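Local coordinates for CDP-4-keto-6-deoxy-D-glucose-3-dehydrase (Yersinia pseudotuberculosis, PDB 3BB8), which probably dehydrates a CDP-4-keto-6-deoxy-D-glucose sugar at C3 with the help of pyridoxal 5'-phosphate, on the route to lipopolysaccharide deoxysugars, at residues Asn170-Ala175 / Leu188-Cys193; His166-Leu171 / Leu375-Asn380. The protein carries 1 engineered substitution. All blocks are in the same frame, centred on the assembly; numbering follows the deposited sequence.

Interaction 1 of 2, residues Asn170-Ala175 / Leu188-Cys193. With PLP (pyridoxal-5'-phosphate), chain C.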
ATOM      1  N   ASN A 170      -5.300   2.703  25.181  1.00 37.89           N
ATOM      2  CA  ASN A 170      -4.948   2.163  26.484  1.00 39.88           C
ATOM      3  C   ASN A 170      -3.815   1.168  26.258  1.00 40.55           C
ATOM      4  O   ASN A 170      -3.778   0.473  25.246  1.00 40.28           O
ATOM      5  CB  ASN A 170      -6.169   1.501  27.136  1.00 39.70           C
ATOM      6  CG  ASN A 170      -5.961   1.229  28.620  1.00 40.91           C
ATOM      7  OD1 ASN A 170      -5.234   1.959  29.302  1.00 39.02           O
ATOM      8  ND2 ASN A 170      -6.609   0.185  29.128  1.00 39.86           N
ATOM      9  N   LEU A 171      -2.891   1.106  27.211  1.00 41.23           N
ATOM     10  CA  LEU A 171      -1.719   0.247  27.088  1.00 42.12           C
ATOM     11  C   LEU A 171      -1.960  -1.110  27.742  1.00 42.03           C
ATOM     12  O   LEU A 171      -2.502  -1.192  28.845  1.00 41.98           O
ATOM     13  CB  LEU A 171      -0.494   0.919  27.711  1.00 44.41           C
ATOM     14  CG  LEU A 171      -0.110   2.288  27.143  1.00 46.39           C
ATOM     15  CD1 LEU A 171      -0.822   3.401  27.898  1.00 44.95           C
ATOM     16  CD2 LEU A 171       1.397   2.484  27.186  1.00 48.27           C
ATOM     17  N   PHE A 172      -1.555  -2.172  27.054  1.00 40.57           N
ATOM     18  CA  PHE A 172      -1.501  -3.500  27.656  1.00 41.41           C
ATOM     19  C   PHE A 172      -0.354  -3.605  28.656  1.00 41.93           C
ATOM     20  O   PHE A 172       0.495  -2.717  28.737  1.00 40.93           O
ATOM     21  CB  PHE A 172      -1.357  -4.573  26.576  1.00 40.70           C
ATOM     22  CG  PHE A 172      -0.069  -4.490  25.806  1.00 41.43           C
ATOM     23  CD1 PHE A 172       1.114  -4.946  26.359  1.00 41.97           C
ATOM     24  CD2 PHE A 172      -0.044  -3.953  24.529  1.00 40.27           C
ATOM     25  CE1 PHE A 172       2.301  -4.871  25.652  1.00 41.05           C
ATOM     26  CE2 PHE A 172       1.139  -3.875  23.818  1.00 40.58           C
ATOM     27  CZ  PHE A 172       2.313  -4.334  24.381  1.00 41.45           C
ATOM     28  N   ASP A 173      -0.334  -4.696  29.414  1.00 42.68           N
ATOM     29  CA  ASP A 173       0.579  -4.829  30.543  1.00 44.53           C
ATOM     30  C   ASP A 173       2.006  -5.084  30.070  1.00 44.58           C
ATOM     31  O   ASP A 173       2.482  -6.220  30.083  1.00 43.75           O
ATOM     32  CB  ASP A 173       0.124  -5.957  31.471  1.00 47.60           C
ATOM     33  CG  ASP A 173       0.975  -6.063  32.721  1.00 49.55           C
ATOM     34  OD1 ASP A 173       2.085  -5.490  32.735  1.00 51.28           O
ATOM     35  OD2 ASP A 173       0.534  -6.719  33.688  1.00 51.43           O
ATOM     36  N   LEU A 174       2.685  -4.020  29.652  1.00 43.61           N
ATOM     37  CA  LEU A 174       4.022  -4.140  29.079  1.00 45.82           C
ATOM     38  C   LEU A 174       4.990  -4.888  29.989  1.00 46.65           C
ATOM     39  O   LEU A 174       5.802  -5.702  29.526  1.00 45.76           O
ATOM     40  CB  LEU A 174       4.574  -2.750  28.747  1.00 45.72           C
ATOM     41  CG  LEU A 174       4.201  -2.231  27.353  1.00 45.64           C
ATOM     42  CD1 LEU A 174       4.497  -0.747  27.254  1.00 46.43           C
ATOM     43  CD2 LEU A 174       4.976  -3.008  26.298  1.00 44.54           C
ATOM     44  N   ALA A 175       4.896  -4.614  31.286  1.00 47.27           N
ATOM     45  CA  ALA A 175       5.756  -5.258  32.265  1.00 47.39           C
ATOM     46  C   ALA A 175       5.691  -6.773  32.128  1.00 48.19           C
ATOM     47  O   ALA A 175       6.722  -7.436  32.001  1.00 48.47           O
ATOM     48  CB  ALA A 175       5.346  -4.841  33.667  1.00 49.15           C
ATOM     49  N   LEU A 188       8.887  -9.046  19.824  1.00 32.64           N
ATOM     50  CA  LEU A 188       7.718  -8.296  20.275  1.00 33.35           C
ATOM     51  C   LEU A 188       7.336  -7.148  19.341  1.00 33.01           C
ATOM     52  O   LEU A 188       8.117  -6.209  19.140  1.00 31.47           O
ATOM     53  CB  LEU A 188       7.928  -7.716  21.685  1.00 32.70           C
ATOM     54  CG  LEU A 188       6.754  -6.814  22.122  1.00 33.58           C
ATOM     55  CD1 LEU A 188       5.540  -7.684  22.398  1.00 27.69           C
ATOM     56  CD2 LEU A 188       7.110  -5.988  23.355  1.00 31.76           C
ATOM     57  N   ILE A 189       6.130  -7.210  18.781  1.00 32.59           N
ATOM     58  CA  ILE A 189       5.661  -6.132  17.911  1.00 31.94           C
ATOM     59  C   ILE A 189       4.507  -5.376  18.570  1.00 32.98           C
ATOM     60  O   ILE A 189       3.474  -5.959  18.909  1.00 31.32           O
ATOM     61  CB  ILE A 189       5.201  -6.656  16.536  1.00 30.89           C
ATOM     62  CG1 ILE A 189       6.411  -7.181  15.760  1.00 31.97           C
ATOM     63  CG2 ILE A 189       4.538  -5.530  15.736  1.00 27.44           C
ATOM     64  CD1 ILE A 189       6.071  -7.932  14.520  1.00 28.28           C
ATOM     65  N   GLU A 190       4.703  -4.074  18.750  1.00 32.67           N
ATOM     66  CA  GLU A 190       3.703  -3.201  19.353  1.00 31.81           C
ATOM     67  C   GLU A 190       2.864  -2.467  18.309  1.00 32.33           C
ATOM     68  O   GLU A 190       3.343  -1.516  17.688  1.00 29.67           O
ATOM     69  CB  GLU A 190       4.376  -2.127  20.202  1.00 33.84           C
ATOM     70  CG  GLU A 190       4.736  -2.482  21.620  1.00 36.38           C
ATOM     71  CD  GLU A 190       5.397  -1.299  22.306  1.00 38.85           C
ATOM     72  OE1 GLU A 190       6.631  -1.137  22.170  1.00 42.37           O
ATOM     73  OE2 GLU A 190       4.682  -0.509  22.957  1.00 36.91           O
ATOM     74  N   ASP A 191       1.620  -2.895  18.115  1.00 31.69           N
ATOM     75  CA  ASP A 191       0.732  -2.203  17.187  1.00 28.77           C
ATOM     76  C   ASP A 191       0.203  -0.995  17.964  1.00 29.12           C
ATOM     77  O   ASP A 191      -0.626  -1.137  18.864  1.00 29.31           O
ATOM     78  CB  ASP A 191      -0.424  -3.118  16.766  1.00 27.50           C
ATOM     79  CG  ASP A 191      -1.430  -2.420  15.850  1.00 28.92           C
ATOM     80  OD1 ASP A 191      -2.206  -3.141  15.178  1.00 29.01           O
ATOM     81  OD2 ASP A 191      -1.455  -1.165  15.808  1.00 26.31           O
ATOM     82  N   CYS A 192       0.710   0.183  17.614  1.00 30.74           N
ATOM     83  CA  CYS A 192       0.344   1.449  18.243  1.00 27.32           C
ATOM     84  C   CYS A 192      -0.487   2.288  17.284  1.00 27.89           C
ATOM     85  O   CYS A 192      -0.510   3.519  17.390  1.00 26.01           O
ATOM     86  CB  CYS A 192       1.607   2.240  18.613  1.00 25.92           C
ATOM     87  SG  CYS A 192       2.718   1.379  19.741  1.00 31.87           S
ATOM     88  N   CYS A 193      -1.167   1.631  16.349  1.00 26.77           N
ATOM     89  CA  CYS A 193      -1.978   2.358  15.380  1.00 27.55           C
ATOM     90  C   CYS A 193      -3.064   3.236  16.007  1.00 28.73           C
ATOM     91  O   CYS A 193      -3.534   4.191  15.380  1.00 27.68           O
ATOM     92  CB  CYS A 193      -2.592   1.387  14.373  1.00 27.00           C
ATOM     93  SG  CYS A 193      -1.365   0.722  13.191  1.00 29.42           S
TER
HETATM   94  N1  PLP C 500      -4.559  -1.838  14.023  1.00 36.22           N
HETATM   95  C2  PLP C 500      -5.459  -1.094  14.767  1.00 38.72           C
HETATM   96  C2A PLP C 500      -5.645  -1.469  16.231  1.00 34.87           C
HETATM   97  C3  PLP C 500      -6.169  -0.018  14.154  1.00 37.58           C
HETATM   98  O3  PLP C 500      -7.058   0.731  14.842  1.00 42.26           O
HETATM   99  C4  PLP C 500      -5.941   0.299  12.748  1.00 38.87           C
HETATM  100  C4A PLP C 500      -6.723   1.511  12.133  1.00 40.82           C
HETATM  101  C5  PLP C 500      -5.005  -0.516  12.030  1.00 36.77           C
HETATM  102  C6  PLP C 500      -4.323  -1.592  12.720  1.00 36.10           C
HETATM  103  C5A PLP C 500      -4.614  -0.382  10.589  1.00 33.12           C
HETATM  104  O4P PLP C 500      -4.584   0.897  10.136  1.00 28.67           O
HETATM  105  P   PLP C 500      -5.139   1.393   8.712  1.00 28.86           P
HETATM  106  O1P PLP C 500      -4.465   2.724   8.453  1.00 27.71           O
HETATM  107  O2P PLP C 500      -6.755   1.568   8.923  1.00 30.42           O
HETATM  108  O3P PLP C 500      -4.837   0.346   7.634  1.00 26.52           O
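F172 sets its CG between the backbone N and the carbonyl carbon (chi1 64°), while E190 has CG anti to the carbonyl carbon, beside its backbone N, and runs on extended, and the two side chains meet at about a right angle. This is the return half of a beta-alpha-beta unit in the aspartate aminotransferase fold: the segment 170-175 leads into helix 174-184, and the segment 188-193 is the end of strand 187-191 with the turn after it. The methylene CG of E190 comes to the ring edge of F172, 4.1 Å from CZ, with the carboxylate plane turned 81° from the ring. L174 adds a methyl, CD2, 4.2 Å from OE2 of E190. Neither neighbour offers the buried carboxylate a hydrogen bond; that comes from outside the two segments: OE2 is bonded to G206 N, and OE1 to the N atoms of F208 and G209.

One residue on, the strand serves the cofactor. The pyridine N1 of PLP is the donor and D191 OD1 the acceptor, at 2.9 Å and an N-H...O angle of 143°; OD1 also bonds T123 OG1. The other oxygen closes an Asx turn: C193 N reaches D191 OD2 at 2.9 Å, nearly along the C-O axis, while C193 SG lies 3.8 Å from C6 of PLP.

Interaction 2 of 2, residues His166-Leu171 / Leu375-Asn380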
ATOM      1  N   HIS A 166      -2.066  -1.814  21.454  1.00 32.84           N
ATOM      2  CA  HIS A 166      -2.450  -1.096  22.666  1.00 34.10           C
ATOM      3  C   HIS A 166      -3.842  -0.592  22.305  1.00 33.29           C
ATOM      4  O   HIS A 166      -4.020   0.524  21.810  1.00 33.20           O
ATOM      5  CB  HIS A 166      -1.488   0.073  22.944  1.00 35.88           C
ATOM      6  CG  HIS A 166      -0.139  -0.361  23.435  1.00 37.18           C
ATOM      7  ND1 HIS A 166       0.955  -0.480  22.605  1.00 38.43           N
ATOM      8  CD2 HIS A 166       0.274  -0.772  24.658  1.00 36.65           C
ATOM      9  CE1 HIS A 166       1.982  -0.947  23.294  1.00 36.88           C
ATOM     10  NE2 HIS A 166       1.594  -1.134  24.542  1.00 37.53           N
ATOM     11  N   THR A 167      -4.824  -1.453  22.539  1.00 32.24           N
ATOM     12  CA  THR A 167      -6.216  -1.189  22.187  1.00 31.01           C
ATOM     13  C   THR A 167      -6.804   0.136  22.627  1.00 29.86           C
ATOM     14  O   THR A 167      -6.803   0.464  23.804  1.00 28.16           O
ATOM     15  CB  THR A 167      -7.102  -2.336  22.690  1.00 30.74           C
ATOM     16  OG1 THR A 167      -6.580  -3.569  22.186  1.00 33.16           O
ATOM     17  CG2 THR A 167      -8.540  -2.168  22.214  1.00 27.44           C
ATOM     18  N   LEU A 168      -7.311   0.878  21.650  1.00 29.33           N
ATOM     19  CA  LEU A 168      -7.928   2.180  21.850  1.00 32.98           C
ATOM     20  C   LEU A 168      -7.094   3.228  22.586  1.00 34.74           C
ATOM     21  O   LEU A 168      -7.642   4.165  23.169  1.00 35.72           O
ATOM     22  CB  LEU A 168      -9.280   2.010  22.549  1.00 32.76           C
ATOM     23  CG  LEU A 168     -10.352   1.288  21.721  1.00 33.55           C
ATOM     24  CD1 LEU A 168     -11.607   1.067  22.578  1.00 36.07           C
ATOM     25  CD2 LEU A 168     -10.681   2.119  20.486  1.00 30.20           C
ATOM     26  N   GLY A 169      -5.775   3.089  22.540  1.00 35.13           N
ATOM     27  CA  GLY A 169      -4.925   4.057  23.208  1.00 36.84           C
ATOM     28  C   GLY A 169      -4.480   3.553  24.568  1.00 38.94           C
ATOM     29  O   GLY A 169      -3.410   3.923  25.059  1.00 37.40           O
ATOM     30  N   ASN A 170      -5.300   2.703  25.181  1.00 37.89           N
ATOM     31  CA  ASN A 170      -4.948   2.163  26.484  1.00 39.88           C
ATOM     32  C   ASN A 170      -3.815   1.168  26.258  1.00 40.55           C
ATOM     33  O   ASN A 170      -3.778   0.473  25.246  1.00 40.28           O
ATOM     34  CB  ASN A 170      -6.169   1.501  27.136  1.00 39.70           C
ATOM     35  CG  ASN A 170      -5.961   1.229  28.620  1.00 40.91           C
ATOM     36  OD1 ASN A 170      -5.234   1.959  29.302  1.00 39.02           O
ATOM     37  ND2 ASN A 170      -6.609   0.185  29.128  1.00 39.86           N
ATOM     38  N   LEU A 171      -2.891   1.106  27.211  1.00 41.23           N
ATOM     39  CA  LEU A 171      -1.719   0.247  27.088  1.00 42.12           C
ATOM     40  C   LEU A 171      -1.960  -1.110  27.742  1.00 42.03           C
ATOM     41  O   LEU A 171      -2.502  -1.192  28.845  1.00 41.98           O
ATOM     42  CB  LEU A 171      -0.494   0.919  27.711  1.00 44.41           C
ATOM     43  CG  LEU A 171      -0.110   2.288  27.143  1.00 46.39           C
ATOM     44  CD1 LEU A 171      -0.822   3.401  27.898  1.00 44.95           C
ATOM     45  CD2 LEU A 171       1.397   2.484  27.186  1.00 48.27           C
ATOM     46  N   LEU A 375     -18.495  -0.411  17.375  1.00 30.32           N
ATOM     47  CA  LEU A 375     -18.264  -1.607  18.153  1.00 30.98           C
ATOM     48  C   LEU A 375     -16.735  -1.721  18.241  1.00 31.82           C
ATOM     49  O   LEU A 375     -16.027  -1.026  17.515  1.00 31.74           O
ATOM     50  CB  LEU A 375     -18.894  -2.818  17.460  1.00 31.63           C
ATOM     51  CG  LEU A 375     -20.422  -2.718  17.272  1.00 32.59           C
ATOM     52  CD1 LEU A 375     -20.984  -4.095  16.945  1.00 30.20           C
ATOM     53  CD2 LEU A 375     -21.090  -2.185  18.550  1.00 30.13           C
ATOM     54  N   LEU A 376     -16.224  -2.564  19.133  1.00 31.13           N
ATOM     55  CA  LEU A 376     -14.782  -2.710  19.285  1.00 31.21           C
ATOM     56  C   LEU A 376     -14.136  -3.530  18.159  1.00 31.97           C
ATOM     57  O   LEU A 376     -13.556  -4.600  18.390  1.00 30.83           O
ATOM     58  CB  LEU A 376     -14.457  -3.325  20.660  1.00 31.27           C
ATOM     59  CG  LEU A 376     -12.999  -3.204  21.132  1.00 34.25           C
ATOM     60  CD1 LEU A 376     -12.560  -1.775  21.009  1.00 35.61           C
ATOM     61  CD2 LEU A 376     -12.853  -3.662  22.573  1.00 35.91           C
ATOM     62  N   PHE A 377     -14.261  -3.007  16.941  1.00 31.93           N
ATOM     63  CA  PHE A 377     -13.710  -3.627  15.740  1.00 33.18           C
ATOM     64  C   PHE A 377     -14.268  -5.039  15.584  1.00 34.33           C
ATOM     65  O   PHE A 377     -15.465  -5.252  15.751  1.00 36.60           O
ATOM     66  CB  PHE A 377     -12.178  -3.652  15.795  1.00 32.99           C
ATOM     67  CG  PHE A 377     -11.563  -2.296  16.049  1.00 32.87           C
ATOM     68  CD1 PHE A 377     -11.989  -1.176  15.332  1.00 32.81           C
ATOM     69  CD2 PHE A 377     -10.593  -2.127  17.034  1.00 35.93           C
ATOM     70  CE1 PHE A 377     -11.462   0.097  15.599  1.00 34.60           C
ATOM     71  CE2 PHE A 377     -10.055  -0.854  17.311  1.00 35.44           C
ATOM     72  CZ  PHE A 377     -10.495   0.256  16.593  1.00 35.29           C
ATOM     73  N   ALA A 378     -13.416  -6.007  15.274  1.00 33.92           N
ATOM     74  CA  ALA A 378     -13.889  -7.378  15.082  1.00 35.19           C
ATOM     75  C   ALA A 378     -14.583  -8.070  16.267  1.00 35.27           C
ATOM     76  O   ALA A 378     -15.163  -9.147  16.105  1.00 35.07           O
ATOM     77  CB  ALA A 378     -12.726  -8.247  14.580  1.00 33.46           C
ATOM     78  N   GLY A 379     -14.534  -7.458  17.448  1.00 35.10           N
ATOM     79  CA  GLY A 379     -15.157  -8.073  18.610  1.00 33.15           C
ATOM     80  C   GLY A 379     -14.396  -9.327  18.993  1.00 33.02           C
ATOM     81  O   GLY A 379     -13.615  -9.328  19.941  1.00 32.88           O
ATOM     82  N   ASN A 380     -14.644 -10.412  18.268  1.00 31.46           N
ATOM     83  CA  ASN A 380     -13.941 -11.666  18.502  1.00 32.13           C
ATOM     84  C   ASN A 380     -13.554 -12.205  17.129  1.00 31.29           C
ATOM     85  O   ASN A 380     -14.389 -12.765  16.412  1.00 30.83           O
ATOM     86  CB  ASN A 380     -14.822 -12.681  19.227  1.00 33.26           C
ATOM     87  CG  ASN A 380     -14.090 -13.988  19.515  1.00 35.45           C
ATOM     88  OD1 ASN A 380     -14.537 -14.796  20.334  1.00 39.15           O
ATOM     89  ND2 ASN A 380     -12.963 -14.203  18.841  1.00 34.56           N
TER
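L168 meets L376 through their branch methyls, and L376 is the side chain to follow. Its CB leaves a backbone that makes an inverse gamma turn at L376 and, from L376 to G379, a type II' beta turn, in the loop between helix 359-368 and strand 393-394. CG stands anti to the backbone N (chi1 -164°), which carries the branch across to the loop 166-171 that follows strand 159-165. At the tip CD1 does the work: it lies 3.4 Å from L168 CD1, close for two methyl carbons, and 3.8 Å from L168 CG, the two leucines passing obliquely. The same CD1 is 4.2 Å from CG2 of T167, so one methyl touches the two consecutive residues T167 and L168. Away from this loop, L376 also touches I404 of helix 399-407.

The second branch of L168 turns to the aromatic neighbour. CD2 approaches F377 at CZ, 4.3 Å away, obliquely to the ring. F377 belongs to the PLP pocket and stacks edge-to-face with F120, a PLP-binding residue, so L168 touches a pocket residue. The F377 carbonyl oxygen is hydrogen-bonded to Y276 OH of the second subunit, which ties this turn to the dimer partner as well.

On the other loop, G169 N bonds back to H166 O at 3.2 Å, a link that curls the backbone around L168. In the turn that carries L376, G379 N returns to L376 O, also at 3.2 Å.

No hydrogen bond crosses between the two loops: only carbon atoms meet across the contact, so the fit depends on shape and on exclusion of water.

Both contacts are buried, their centres about 12 Å apart, and they share N170 and L171 in the loop between strand 159-165 and helix 174-184. Interaction 1 closes that crossover onto the next parallel strand within a single beta-alpha-beta unit; interaction 2 reaches from the same loop to a turn some two hundred residues later. H166 joins them: its N probably bonds D191 O at 3.0 Å, and its ring lies against that of F172. Their chemistry diverges accordingly. Interaction 1 buries a carboxylate beside carbon and lies one residue from the aspartate that binds the cofactor nitrogen, whereas interaction 2 is wholly apolar between its segments and touches an aromatic residue of the same pocket.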